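Local coordinates for tail spike protein (Acinetobacter phage vB_AbaP_AS12, PDB 6EU4) that forms the trimeric tailspike of the phage and probably recognises and depolymerises capsular polysaccharide on the surface of its Acinetobacter host, at residues Cys403-Val417 / Phe438-Asp452. Numbering follows the deposited sequence.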
loop_
_atom_site.group_PDB
_atom_site.type_symbol
_atom_site.label_atom_id
_atom_site.label_comp_id
_atom_site.label_asym_id
_atom_site.label_seq_id
_atom_site.Cartn_x
_atom_site.Cartn_y
_atom_site.Cartn_z
ATOM N N CYS A 403 -5.165 23.425 22.706
ATOM C CA CYS A 403 -4.690 22.559 21.640
ATOM C C CYS A 403 -4.010 21.302 22.188
ATOM O O CYS A 403 -3.485 21.278 23.308
ATOM C CB CYS A 403 -3.731 23.315 20.719
ATOM S SG CYS A 403 -2.087 23.643 21.414
ATOM N N SER A 404 -4.047 20.246 21.382
ATOM C CA SER A 404 -3.407 18.986 21.705
ATOM C C SER A 404 -1.935 18.999 21.298
ATOM O O SER A 404 -1.471 19.856 20.532
ATOM C CB SER A 404 -4.103 17.831 20.996
ATOM O OG SER A 404 -3.790 17.824 19.608
ATOM N N ALA A 405 -1.212 17.987 21.781
ATOM C CA ALA A 405 0.050 17.594 21.183
ATOM C C ALA A 405 -0.187 16.880 19.842
ATOM O O ALA A 405 -1.278 16.377 19.562
ATOM C CB ALA A 405 0.814 16.665 22.134
ATOM N N LEU A 406 0.845 16.849 18.986
ATOM C CA LEU A 406 0.781 15.958 17.830
ATOM C C LEU A 406 0.892 14.513 18.280
ATOM O O LEU A 406 0.092 13.662 17.882
ATOM C CB LEU A 406 1.883 16.256 16.804
ATOM C CG LEU A 406 1.944 15.262 15.626
ATOM C CD1 LEU A 406 0.616 15.357 14.829
ATOM C CD2 LEU A 406 3.129 15.506 14.689
ATOM N N ALA A 407 1.861 14.220 19.140
ATOM C CA ALA A 407 2.115 12.836 19.505
ATOM C C ALA A 407 2.745 12.730 20.880
ATOM O O ALA A 407 3.500 13.604 21.309
ATOM C CB ALA A 407 3.031 12.155 18.497
ATOM N N TYR A 408 2.401 11.636 21.557
ATOM C CA TYR A 408 3.038 11.176 22.773
ATOM C C TYR A 408 3.514 9.764 22.513
ATOM O O TYR A 408 2.729 8.921 22.061
ATOM C CB TYR A 408 2.077 11.182 23.953
ATOM C CG TYR A 408 2.710 10.673 25.222
ATOM C CD1 TYR A 408 3.763 11.350 25.808
ATOM C CD2 TYR A 408 2.250 9.520 25.832
ATOM C CE1 TYR A 408 4.342 10.908 26.958
ATOM C CE2 TYR A 408 2.833 9.073 27.010
ATOM C CZ TYR A 408 3.865 9.779 27.562
ATOM O OH TYR A 408 4.477 9.344 28.719
ATOM N N VAL A 409 4.793 9.519 22.767
ATOM C CA VAL A 409 5.448 8.275 22.393
ATOM C C VAL A 409 6.155 7.730 23.624
ATOM O O VAL A 409 7.042 8.392 24.171
ATOM C CB VAL A 409 6.449 8.479 21.237
ATOM C CG1 VAL A 409 6.850 7.140 20.650
ATOM C CG2 VAL A 409 5.869 9.387 20.149
ATOM N N GLU A 410 5.789 6.520 24.048
ATOM C CA GLU A 410 6.326 5.981 25.294
ATOM C C GLU A 410 6.448 4.463 25.251
ATOM O O GLU A 410 5.973 3.787 24.331
ATOM C CB GLU A 410 5.452 6.403 26.491
ATOM C CG GLU A 410 4.142 5.650 26.620
ATOM C CD GLU A 410 4.255 4.367 27.441
ATOM O OE1 GLU A 410 3.919 3.285 26.912
ATOM O OE2 GLU A 410 4.705 4.424 28.609
ATOM N N GLY A 411 7.100 3.928 26.288
ATOM C CA GLY A 411 7.108 2.498 26.553
ATOM C C GLY A 411 7.670 1.635 25.433
ATOM O O GLY A 411 7.084 0.601 25.084
ATOM N N GLY A 412 8.821 2.026 24.888
ATOM C CA GLY A 412 9.466 1.287 23.825
ATOM C C GLY A 412 8.909 1.537 22.441
ATOM O O GLY A 412 9.350 0.884 21.488
ATOM N N SER A 413 7.956 2.454 22.298
ATOM C CA SER A 413 7.323 2.722 21.012
ATOM C C SER A 413 8.236 3.527 20.093
ATOM O O SER A 413 9.225 4.129 20.517
ATOM C CB SER A 413 6.027 3.478 21.206
ATOM O OG SER A 413 5.096 2.688 21.940
ATOM N N VAL A 414 7.876 3.538 18.815
ATOM C CA VAL A 414 8.548 4.353 17.809
ATOM C C VAL A 414 7.481 5.050 16.980
ATOM O O VAL A 414 6.442 4.460 16.656
ATOM C CB VAL A 414 9.508 3.523 16.936
ATOM C CG1 VAL A 414 8.778 2.437 16.187
ATOM C CG2 VAL A 414 10.273 4.432 15.984
ATOM N N PHE A 415 7.730 6.323 16.677
ATOM C CA PHE A 415 6.834 7.185 15.918
ATOM C C PHE A 415 7.647 7.833 14.808
ATOM O O PHE A 415 8.698 8.423 15.077
ATOM C CB PHE A 415 6.220 8.258 16.831
ATOM C CG PHE A 415 5.275 9.208 16.142
ATOM C CD1 PHE A 415 4.108 8.751 15.538
ATOM C CD2 PHE A 415 5.527 10.573 16.146
ATOM C CE1 PHE A 415 3.213 9.639 14.946
ATOM C CE2 PHE A 415 4.643 11.458 15.548
ATOM C CZ PHE A 415 3.491 10.993 14.941
ATOM N N GLU A 416 7.163 7.732 13.573
ATOM C CA GLU A 416 7.891 8.199 12.399
ATOM C C GLU A 416 6.988 9.129 11.599
ATOM O O GLU A 416 5.829 8.801 11.345
ATOM C CB GLU A 416 8.361 7.013 11.533
ATOM C CG GLU A 416 9.324 6.068 12.274
ATOM C CD GLU A 416 9.491 4.676 11.623
ATOM O OE1 GLU A 416 8.553 4.158 10.990
ATOM O OE2 GLU A 416 10.571 4.087 11.769
ATOM N N VAL A 417 7.513 10.297 11.223
ATOM C CA VAL A 417 6.795 11.277 10.405
ATOM C C VAL A 417 7.654 11.622 9.203
ATOM O O VAL A 417 8.744 12.184 9.361
ATOM C CB VAL A 417 6.444 12.560 11.182
ATOM C CG1 VAL A 417 5.656 13.543 10.283
ATOM C CG2 VAL A 417 5.646 12.259 12.438
ATOM N N PHE A 438 -0.185 18.218 27.599
ATOM C CA PHE A 438 0.572 19.056 26.691
ATOM C C PHE A 438 -0.195 20.320 26.331
ATOM O O PHE A 438 -1.427 20.382 26.429
ATOM C CB PHE A 438 0.929 18.237 25.455
ATOM C CG PHE A 438 1.491 16.888 25.826
ATOM C CD1 PHE A 438 2.770 16.796 26.343
ATOM C CD2 PHE A 438 0.721 15.741 25.745
ATOM C CE1 PHE A 438 3.278 15.570 26.770
ATOM C CE2 PHE A 438 1.245 14.509 26.147
ATOM C CZ PHE A 438 2.503 14.437 26.664
ATOM N N THR A 439 0.565 21.346 25.924
ATOM C CA THR A 439 -0.020 22.637 25.581
ATOM C C THR A 439 0.487 23.190 24.259
ATOM O O THR A 439 0.203 24.351 23.933
ATOM C CB THR A 439 0.258 23.648 26.704
ATOM O OG1 THR A 439 1.672 23.819 26.843
ATOM C CG2 THR A 439 -0.311 23.163 28.035
ATOM N N LYS A 440 1.233 22.401 23.496
ATOM C CA LYS A 440 1.655 22.779 22.160
ATOM C C LYS A 440 1.520 21.586 21.227
ATOM O O LYS A 440 1.569 20.433 21.655
ATOM C CB LYS A 440 3.107 23.280 22.153
ATOM C CG LYS A 440 3.324 24.546 22.973
ATOM C CD LYS A 440 4.758 25.019 22.841
ATOM C CE LYS A 440 4.949 26.416 23.420
ATOM N NZ LYS A 440 4.539 26.469 24.822
ATOM N N LEU A 441 1.375 21.878 19.932
ATOM C CA LEU A 441 1.234 20.844 18.908
ATOM C C LEU A 441 2.630 20.308 18.601
ATOM O O LEU A 441 3.247 20.610 17.576
ATOM C CB LEU A 441 0.539 21.409 17.675
ATOM C CG LEU A 441 0.188 20.406 16.577
ATOM C CD1 LEU A 441 -0.892 19.425 17.070
ATOM C CD2 LEU A 441 -0.282 21.149 15.318
ATOM N N GLY A 442 3.136 19.499 19.536
ATOM C CA GLY A 442 4.484 18.975 19.458
ATOM C C GLY A 442 4.532 17.457 19.535
ATOM O O GLY A 442 3.516 16.782 19.726
ATOM N N VAL A 443 5.749 16.945 19.375
ATOM C CA VAL A 443 6.044 15.525 19.497
ATOM C C VAL A 443 6.805 15.317 20.794
ATOM O O VAL A 443 7.925 15.805 20.943
ATOM C CB VAL A 443 6.864 15.019 18.305
ATOM C CG1 VAL A 443 7.196 13.543 18.510
ATOM C CG2 VAL A 443 6.093 15.228 17.018
ATOM N N TYR A 444 6.201 14.598 21.725
ATOM C CA TYR A 444 6.764 14.397 23.054
ATOM C C TYR A 444 7.022 12.914 23.258
ATOM O O TYR A 444 6.128 12.100 23.023
ATOM C CB TYR A 444 5.800 14.919 24.112
ATOM C CG TYR A 444 5.524 16.384 23.872
ATOM C CD1 TYR A 444 6.508 17.332 24.143
ATOM C CD2 TYR A 444 4.335 16.812 23.316
ATOM C CE1 TYR A 444 6.290 18.690 23.904
ATOM C CE2 TYR A 444 4.105 18.155 23.072
ATOM C CZ TYR A 444 5.092 19.085 23.356
ATOM O OH TYR A 444 4.848 20.421 23.100
ATOM N N TYR A 445 8.210 12.575 23.747
ATOM C CA TYR A 445 8.560 11.164 23.871
ATOM C C TYR A 445 9.379 10.940 25.128
ATOM O O TYR A 445 10.011 11.858 25.650
ATOM C CB TYR A 445 9.298 10.666 22.634
ATOM C CG TYR A 445 10.600 11.380 22.302
ATOM C CD1 TYR A 445 10.596 12.588 21.609
ATOM C CD2 TYR A 445 11.823 10.827 22.637
ATOM C CE1 TYR A 445 11.762 13.234 21.299
ATOM C CE2 TYR A 445 13.014 11.471 22.324
ATOM C CZ TYR A 445 12.972 12.677 21.647
ATOM O OH TYR A 445 14.147 13.312 21.351
ATOM N N THR A 446 9.322 9.714 25.640
ATOM C CA THR A 446 10.067 9.384 26.848
ATOM C C THR A 446 11.468 8.882 26.524
ATOM O O THR A 446 11.821 8.613 25.377
ATOM C CB THR A 446 9.318 8.332 27.667
ATOM O OG1 THR A 446 9.274 7.113 26.914
ATOM C CG2 THR A 446 7.884 8.782 27.976
ATOM N N THR A 447 12.281 8.729 27.580
ATOM C CA THR A 447 13.635 8.237 27.382
ATOM C C THR A 447 13.670 6.785 26.910
ATOM O O THR A 447 14.716 6.330 26.450
ATOM C CB THR A 447 14.466 8.379 28.673
ATOM O OG1 THR A 447 13.768 7.786 29.757
ATOM C CG2 THR A 447 14.697 9.824 28.996
ATOM N N ASN A 448 12.553 6.078 27.066
ATOM C CA ASN A 448 12.343 4.729 26.569
ATOM C C ASN A 448 11.354 4.802 25.417
ATOM O O ASN A 448 10.235 4.287 25.506
ATOM C CB ASN A 448 11.832 3.816 27.679
ATOM C CG ASN A 448 11.650 2.383 27.220
ATOM O OD1 ASN A 448 12.333 1.920 26.313
ATOM N ND2 ASN A 448 10.721 1.677 27.850
ATOM N N ALA A 449 11.725 5.548 24.387
ATOM C CA ALA A 449 10.954 5.595 23.155
ATOM C C ALA A 449 11.890 6.077 22.063
ATOM O O ALA A 449 12.995 6.559 22.328
ATOM C CB ALA A 449 9.745 6.528 23.281
ATOM N N SER A 450 11.433 5.932 20.824
ATOM C CA SER A 450 12.188 6.351 19.658
ATOM C C SER A 450 11.312 7.189 18.738
ATOM O O SER A 450 10.110 6.948 18.609
ATOM C CB SER A 450 12.724 5.146 18.881
ATOM O OG SER A 450 13.679 4.414 19.679
ATOM N N VAL A 451 11.950 8.156 18.077
ATOM C CA VAL A 451 11.277 9.009 17.103
ATOM C C VAL A 451 12.178 9.208 15.894
ATOM O O VAL A 451 13.407 9.242 15.999
ATOM C CB VAL A 451 10.882 10.382 17.687
ATOM C CG1 VAL A 451 9.856 10.224 18.817
ATOM C CG2 VAL A 451 12.104 11.131 18.192
ATOM N N ASP A 452 11.535 9.354 14.731
ATOM C CA ASP A 452 12.208 9.730 13.482
ATOM C C ASP A 452 11.185 10.604 12.778
ATOM O O ASP A 452 10.316 10.101 12.067
ATOM C CB ASP A 452 12.625 8.530 12.649
ATOM C CG ASP A 452 13.344 8.919 11.373
ATOM O OD1 ASP A 452 13.387 10.120 11.051
ATOM O OD2 ASP A 452 13.851 8.007 10.680
HETATM O O HOH W 1 8.234 5.176 28.693
HETATM O O HOH W 2 12.464 5.968 9.529
HETATM O O HOH W 3 11.431 10.870 9.099
#
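Gly442 O is gripped by two backbone N-H groups of the facing rung: Ala407 N at 3.1 Å makes the straighter bond, and Leu406 N adds a weak, bent one. From there the parallel register Ala407-Val443, Tyr408-Tyr444, Val409-Tyr445 is fixed by alternating bonds, Tyr444 N to Ala407 O, Val409 N to Tyr444 O and Thr446 N to Val409 O. At the type I' turn from Glu410 to Ser413, Gly412 N donates to Asn448 O at 2.7 Å from above the carbonyl plane, while a water joins Gly411 N to Thr446 OG1. Beyond it Ser450 N to Ser413 O resumes the pairing, which runs on to Val417 N and Asp452 O; here strands 414-417 and 450-452 run parallel, 8° apart in direction, with a closest axis approach of 4.7 Å, the spacing and direction of stacked beta-helix coils.

Several side-chain contacts link positions off the backbone register. Phe438 CZ comes within 3.4 Å of Tyr408 CD1, and the ring planes are inclined by 36°, an oblique pair. Tyr408 CG stands anti to the backbone N (chi1 178°), which carries the ring across to Phe438 and its OH to Thr446 CG2. Ala405 CB sits at the edge of the Tyr444 ring, 3.7 Å from Tyr444 CD2. At the corner, Leu406 and Val443 lie side by side, pointing the same way, Leu406 CD2 3.8 Å from Val443 CG2. Val443, on the sheet face it shares with Ala407 and Val409, also reaches Phe415 CD2 through CG1.

Asp452 has its charge met by Arg459, while Tyr444 OH bonds Glu429. Strands 371-376 and 380-384 pair with 405-409 and 414-417 as the preceding coil, strand 430-432 pairs with 443-445, and Glu416 packs on Pro419 of a second subunit.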